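Acetylxylan esterase (Geobacillus stearothermophilus, PDB 5BN1) removes acetyl groups from the xylose units of xylan and xylo-oligosaccharides, working as a serine esterase of the GDSL family in a ring-shaped octamer. Local coordinates at residues I89-N92 / D93-Q97; P101-K104 / E105-V108. The protein carries 1 engineered substitution. One frame throughout, in Å; residues are numbered along the deposited sequence.

Overall arrangement
Contact 1 (89-92 with 93-97) and contact 2 (101-104 with 105-108) follow each other along the chain, their centres about 10 Å apart on the same side of the chain's centre. The first is buried and forms the start of helix 91-99, just beyond strand 84-88 of the central parallel sheet; the second is a surface turn in the loop leading on to helix 110-124. Helical backbone bonds and an amide-guanidinium bond beside the active site dominate contact 1, whereas contact 2 relies on short-range turn bonds, a histidine ring packed on backbone, and water bridges. The two meet where His107 packs against Arg96 and Gln97, and both touch the second subunit.

Contact 1: I89-N92 / D93-Q97; sequences IGIN and DVWRQ
The side chain of Asn92 starts with CG beside its own backbone N (chi1 -68°), and that of Arg96, one turn on, starts the same way (chi1 -60°) before bending at chi2 and chi3, which folds the guanidinium back beside the amide. Arg96 NH2 donates to Asn92 OD1 at 2.9 Å, but the bond is bent and reaches the oxygen from above the carbonyl plane. A water also donates to Asn92 OD1, so two bonds grip this oxygen, while Asn92 ND2 is held by Asn64 O; together they fix the amide's rotation. Arg96 NH1 forms a salt bridge with Asp99 OD2, which also holds the guanidinium in place. Asn92 OD1 also lies at the edge of the Trp95 indole, 3.8 Å from Trp95 CE3. In this SGNH hydrolase Asn92 is inferred to stabilise the transition state with Gly63, as in the family's oxyanion hole; Arg96 would then be a second-shell residue positioning it. Helix 91-99 begins here with Gly90 as N-cap: its positive phi, 133°, suits a residue without a CB, and Gly90 O accepts from Val94 N at 3.2 Å. Asp93 OD1 packs 3.1 Å from Gly90 CA, while Asp93 OD2 accepts from Val66 N. Ile91 CG2 rests 4.1 Å from Trp95 CE3, and the broad indole reaches on to stack with Trp190 of the second subunit.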
ATOM      1  N   ILE A  89      29.450  10.583  15.913  1.00 12.36           N
ATOM      2  CA  ILE A  89      29.567   9.132  15.696  1.00 11.49           C
ATOM      3  C   ILE A  89      30.138   8.480  16.931  1.00 12.95           C
ATOM      4  O   ILE A  89      30.836   9.092  17.763  1.00 11.83           O
ATOM      5  CB  ILE A  89      30.406   8.817  14.461  1.00 11.78           C
ATOM      6  CG1 ILE A  89      30.135   7.424  13.859  1.00 13.00           C
ATOM      7  CG2 ILE A  89      31.929   9.085  14.784  1.00 13.02           C
ATOM      8  CD1 ILE A  89      28.793   7.366  13.103  1.00 13.84           C
ATOM      9  N   GLY A  90      29.723   7.229  17.150  1.00 13.09           N
ATOM     10  CA  GLY A  90      30.136   6.417  18.346  1.00 12.21           C
ATOM     11  C   GLY A  90      29.020   5.706  19.046  1.00 11.66           C
ATOM     12  O   GLY A  90      29.256   4.745  19.722  1.00 11.72           O
ATOM     13  N   ILE A  91      27.764   6.205  18.913  1.00 11.22           N
ATOM     14  CA  ILE A  91      26.692   5.491  19.554  1.00 11.89           C
ATOM     15  C   ILE A  91      26.624   4.027  19.152  1.00 10.24           C
ATOM     16  O   ILE A  91      26.510   3.164  20.014  1.00 11.62           O
ATOM     17  CB  ILE A  91      25.352   6.186  19.317  1.00 12.11           C
ATOM     18  CG1 ILE A  91      25.270   7.468  20.125  1.00 13.80           C
ATOM     19  CG2 ILE A  91      24.170   5.262  19.745  1.00 14.21           C
ATOM     20  CD1 ILE A  91      24.100   8.391  19.825  1.00 15.86           C
ATOM     21  N   ASN A  92      26.710   3.727  17.860  1.00 12.05           N
ATOM     22  CA  ASN A  92      26.577   2.377  17.369  1.00 12.75           C
ATOM     23  C   ASN A  92      27.852   1.562  17.661  1.00 11.65           C
ATOM     24  O   ASN A  92      27.801   0.392  17.990  1.00 11.43           O
ATOM     25  CB  ASN A  92      26.218   2.329  15.954  1.00 12.19           C
ATOM     26  CG  ASN A  92      24.816   2.853  15.734  1.00 13.90           C
ATOM     27  OD1 ASN A  92      23.880   2.334  16.393  1.00 16.14           O
ATOM     28  ND2 ASN A  92      24.624   3.704  14.833  1.00 13.62           N
ATOM     29  N   ASP A  93      29.010   2.253  17.552  1.00 12.07           N
ATOM     30  CA  ASP A  93      30.304   1.661  17.862  1.00 11.84           C
ATOM     31  C   ASP A  93      30.277   1.007  19.214  1.00 12.26           C
ATOM     32  O   ASP A  93      30.856  -0.081  19.422  1.00 13.05           O
ATOM     33  CB  ASP A  93      31.354   2.741  17.774  1.00 11.65           C
ATOM     34  CG  ASP A  93      31.311   3.528  16.498  1.00 14.32           C
ATOM     35  OD1 ASP A  93      30.240   4.200  16.188  1.00 12.43           O
ATOM     36  OD2 ASP A  93      32.283   3.573  15.688  1.00 13.42           O
ATOM     37  N   VAL A  94      29.650   1.650  20.191  1.00 10.95           N
ATOM     38  CA  VAL A  94      29.424   1.240  21.526  1.00 10.77           C
ATOM     39  C   VAL A  94      28.242   0.257  21.602  1.00 11.17           C
ATOM     40  O   VAL A  94      28.326  -0.779  22.232  1.00 11.47           O
ATOM     41  CB  VAL A  94      29.233   2.430  22.450  1.00 10.32           C
ATOM     42  CG1 VAL A  94      28.871   2.003  23.811  1.00 11.39           C
ATOM     43  CG2 VAL A  94      30.535   3.283  22.474  1.00 10.84           C
ATOM     44  N   TRP A  95      27.095   0.714  21.116  1.00 11.01           N
ATOM     45  CA  TRP A  95      25.829  -0.033  21.369  1.00 12.38           C
ATOM     46  C   TRP A  95      25.941  -1.473  20.957  1.00 10.73           C
ATOM     47  O   TRP A  95      25.448  -2.333  21.675  1.00 12.02           O
ATOM     48  CB  TRP A  95      24.697   0.656  20.643  1.00 12.02           C
ATOM     49  CG  TRP A  95      23.311   0.412  21.193  1.00 11.71           C
ATOM     50  CD1 TRP A  95      22.958  -0.201  22.347  1.00 11.88           C
ATOM     51  CD2 TRP A  95      22.128   1.068  20.695  1.00 11.59           C
ATOM     52  NE1 TRP A  95      21.578  -0.102  22.545  1.00 13.65           N
ATOM     53  CE2 TRP A  95      21.057   0.682  21.546  1.00 12.35           C
ATOM     54  CE3 TRP A  95      21.884   1.824  19.580  1.00 13.28           C
ATOM     55  CZ2 TRP A  95      19.753   1.198  21.328  1.00 12.48           C
ATOM     56  CZ3 TRP A  95      20.600   2.264  19.326  1.00 15.63           C
ATOM     57  CH2 TRP A  95      19.568   1.934  20.228  1.00 14.85           C
ATOM     58  N   ARG A  96      26.521  -1.741  19.801  1.00 11.96           N
ATOM     59  CA  ARG A  96      26.688  -3.122  19.364  1.00 12.02           C
ATOM     60  C   ARG A  96      27.327  -4.051  20.337  1.00 12.42           C
ATOM     61  O   ARG A  96      27.055  -5.261  20.419  1.00 13.10           O
ATOM     62  CB  ARG A  96      27.295  -3.211  17.973  1.00 11.33           C
ATOM     63  CG  ARG A  96      26.552  -2.578  16.848  1.00 13.74           C
ATOM     64  CD  ARG A  96      25.205  -3.217  16.504  1.00 13.57           C
ATOM     65  NE  ARG A  96      24.168  -2.655  17.372  1.00 14.64           N
ATOM     66  CZ  ARG A  96      23.607  -1.467  17.219  1.00 15.59           C
ATOM     67  NH1 ARG A  96      22.666  -1.067  18.101  1.00 15.48           N
ATOM     68  NH2 ARG A  96      24.003  -0.598  16.290  1.00 16.28           N
ATOM     69  N   GLN A  97      28.298  -3.513  21.095  1.00 11.62           N
ATOM     70  CA  GLN A  97      28.987  -4.261  22.114  1.00 11.19           C
ATOM     71  C   GLN A  97      28.083  -4.813  23.216  1.00 13.52           C
ATOM     72  O   GLN A  97      28.367  -5.747  23.921  1.00 14.90           O
ATOM     73  CB  GLN A  97      30.145  -3.470  22.755  1.00 11.41           C
ATOM     74  CG  GLN A  97      31.132  -2.927  21.751  1.00 11.52           C
ATOM     75  CD  GLN A  97      32.204  -2.060  22.318  1.00 11.95           C
ATOM     76  OE1 GLN A  97      32.799  -2.427  23.401  1.00 15.49           O
ATOM     77  NE2 GLN A  97      32.523  -0.974  21.656  1.00 12.56           N
TER
HETATM   78  O   HOH W   1      21.353   1.300  15.975  1.00 23.95           O

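Contact 2: P101-K104 / E105-V108; sequences PFMK and EKHV
A short 3-10 turn in the loop between helices 91-99 and 110-124 brings 101-104 against 105-108. Two successive backbone bonds of the i to i+3 kind define it: Lys106 N donates to Met103 O at 3.0 Å, and His107 N to Lys104 O, also at 3.0 Å. His107 is buried, with CG beside its backbone N (chi1 -58°), which lays one face of the imidazole against the backbone of Met103 and Lys104. Lys104 CA sits almost over the ring centre, 3.7 Å from the centroid and 11° off the normal, a CH-pi contact. Pro101 O meets the ring's edge, 3.2 Å from His107 CE1. A flat ring with two nitrogens flanking CE1 suits this place, since ND1 is hydrogen-bonded to Tyr109 OH and NE2 to Leu100 O, which holds the imidazole against rotation.

Glu105 places CG between its backbone N and carbonyl carbon (chi1 73°) and bends at chi2, curling the carboxylate back over Met103. Glu105 OE1 lies 3.1 Å from Met103 C, and Glu105 OE2 is 3.6 Å from Met103 CE. The same methyl packs 3.5 Å from Lys106 CD, the flexible thioether and the lysine's aliphatic stem running side by side. One water donates to both Phe102 O and Glu105 OE1; another joins Lys104 O to His107 O. Lys104 NZ reaches back to Pro101 O in a weak bond.

Glu105 OE1 also forms a salt bridge with Arg55 of the third subunit, so the carboxylate's charge is paired across the subunit interface, while within the turn it makes packing contacts and a water bridge. With both ring nitrogens engaged, one as a donor to Leu100 O, the histidine can be neutral here, and its tautomer would then be set by that carbonyl.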
ATOM      1  N   PRO A 101      26.354  -8.722  21.884  1.00 16.04           N
ATOM      2  CA  PRO A 101      27.632  -8.923  22.544  1.00 14.97           C
ATOM      3  C   PRO A 101      28.522  -9.953  21.931  1.00 19.16           C
ATOM      4  O   PRO A 101      29.749  -9.851  22.102  1.00 21.12           O
ATOM      5  CB  PRO A 101      27.316  -9.218  23.996  1.00 16.53           C
ATOM      6  CG  PRO A 101      25.893  -9.691  23.990  1.00 18.79           C
ATOM      7  CD  PRO A 101      25.257  -8.919  22.884  1.00 16.12           C
ATOM      8  N   PHE A 102      27.905 -10.822  21.217  1.00 18.55           N
ATOM      9  CA  PHE A 102      28.690 -11.977  20.628  1.00 20.55           C
ATOM     10  C   PHE A 102      28.967 -11.753  19.187  1.00 22.62           C
ATOM     11  O   PHE A 102      29.690 -12.605  18.569  1.00 26.09           O
ATOM     12  CB  PHE A 102      27.928 -13.263  20.950  1.00 21.69           C
ATOM     13  CG  PHE A 102      27.718 -13.414  22.467  1.00 23.54           C
ATOM     14  CD1 PHE A 102      28.775 -13.385  23.343  1.00 31.20           C
ATOM     15  CD2 PHE A 102      26.473 -13.544  22.950  1.00 31.64           C
ATOM     16  CE1 PHE A 102      28.554 -13.515  24.716  1.00 34.48           C
ATOM     17  CE2 PHE A 102      26.245 -13.640  24.293  1.00 27.27           C
ATOM     18  CZ  PHE A 102      27.261 -13.607  25.154  1.00 28.65           C
ATOM     19  N   MET A 103      28.541 -10.691  18.545  1.00 17.72           N
ATOM     20  CA  MET A 103      28.777 -10.470  17.110  1.00 18.57           C
ATOM     21  C   MET A 103      29.954  -9.490  17.009  1.00 19.08           C
ATOM     22  O   MET A 103      29.739  -8.311  16.709  1.00 20.04           O
ATOM     23  CB  MET A 103      27.630  -9.976  16.386  1.00 22.38           C
ATOM     24  CG  MET A 103      26.478 -11.026  16.302  1.00 28.54           C
ATOM     25  SD  MET A 103      25.024 -10.440  15.392  1.00 30.01           S
ATOM     26  CE  MET A 103      25.569 -10.126  13.730  1.00 33.33           C
ATOM     27  N   LYS A 104      31.113  -9.964  17.419  1.00 19.61           N
ATOM     28  CA  LYS A 104      32.255  -9.025  17.634  1.00 20.77           C
ATOM     29  C   LYS A 104      32.658  -8.256  16.409  1.00 20.28           C
ATOM     30  O   LYS A 104      33.190  -7.105  16.498  1.00 19.45           O
ATOM     31  CB  LYS A 104      33.471  -9.724  18.255  1.00 20.74           C
ATOM     32  CG  LYS A 104      33.126 -10.335  19.625  1.00 28.93           C
ATOM     33  CD  LYS A 104      34.240 -11.102  20.299  1.00 42.19           C
ATOM     34  CE  LYS A 104      33.701 -11.740  21.621  1.00 48.41           C
ATOM     35  NZ  LYS A 104      32.540 -11.030  22.315  1.00 50.41           N
ATOM     36  N   GLU A 105      32.473  -8.809  15.228  1.00 22.09           N
ATOM     37  CA  GLU A 105      32.716  -8.048  14.013  1.00 23.82           C
ATOM     38  C   GLU A 105      31.869  -6.806  13.786  1.00 23.75           C
ATOM     39  O   GLU A 105      32.274  -5.910  13.020  1.00 26.41           O
ATOM     40  CB  GLU A 105      32.574  -8.991  12.769  1.00 37.26           C
ATOM     41  CG  GLU A 105      31.114  -9.425  12.386  1.00 40.55           C
ATOM     42  CD  GLU A 105      30.295 -10.365  13.393  1.00 46.87           C
ATOM     43  OE1 GLU A 105      30.798 -10.999  14.410  1.00 37.41           O
ATOM     44  OE2 GLU A 105      29.053 -10.485  13.145  1.00 49.60           O
ATOM     45  N   LYS A 106      30.709  -6.653  14.447  1.00 18.28           N
ATOM     46  CA  LYS A 106      29.952  -5.453  14.385  1.00 20.85           C
ATOM     47  C   LYS A 106      30.373  -4.346  15.398  1.00 16.52           C
ATOM     48  O   LYS A 106      29.828  -3.200  15.324  1.00 17.65           O
ATOM     49  CB  LYS A 106      28.494  -5.776  14.747  1.00 24.27           C
ATOM     50  CG  LYS A 106      27.872  -6.727  13.694  1.00 30.08           C
ATOM     51  CD  LYS A 106      26.375  -6.714  14.002  1.00 39.05           C
ATOM     52  CE  LYS A 106      25.621  -5.594  13.229  1.00 52.15           C
ATOM     53  NZ  LYS A 106      24.761  -6.222  12.188  1.00 59.86           N
ATOM     54  N   HIS A 107      31.264  -4.759  16.298  1.00 17.01           N
ATOM     55  CA  HIS A 107      31.772  -3.876  17.391  1.00 14.48           C
ATOM     56  C   HIS A 107      32.869  -3.019  16.772  1.00 15.08           C
ATOM     57  O   HIS A 107      33.624  -3.494  16.009  1.00 16.85           O
ATOM     58  CB  HIS A 107      32.348  -4.643  18.522  1.00 14.44           C
ATOM     59  CG  HIS A 107      31.395  -5.619  19.180  1.00 13.91           C
ATOM     60  ND1 HIS A 107      31.762  -6.448  20.186  1.00 15.62           N
ATOM     61  CD2 HIS A 107      30.062  -5.864  18.935  1.00 14.31           C
ATOM     62  CE1 HIS A 107      30.733  -7.209  20.543  1.00 16.24           C
ATOM     63  NE2 HIS A 107      29.712  -6.848  19.818  1.00 13.88           N
ATOM     64  N   VAL A 108      32.921  -1.778  17.168  1.00 12.88           N
ATOM     65  CA  VAL A 108      34.097  -0.926  16.850  1.00 12.36           C
ATOM     66  C   VAL A 108      34.657  -0.537  18.187  1.00 13.76           C
ATOM     67  O   VAL A 108      34.153   0.332  18.895  1.00 12.82           O
ATOM     68  CB  VAL A 108      33.707   0.289  16.008  1.00 13.09           C
ATOM     69  CG1 VAL A 108      34.910   1.180  15.796  1.00 13.52           C
ATOM     70  CG2 VAL A 108      33.124  -0.086  14.701  1.00 15.25           C
TER
HETATM   71  O   HOH W   2      32.213 -12.642  16.493  1.00 40.77           O
HETATM   72  O   HOH W   3      35.763  -5.459  15.983  1.00 21.85           O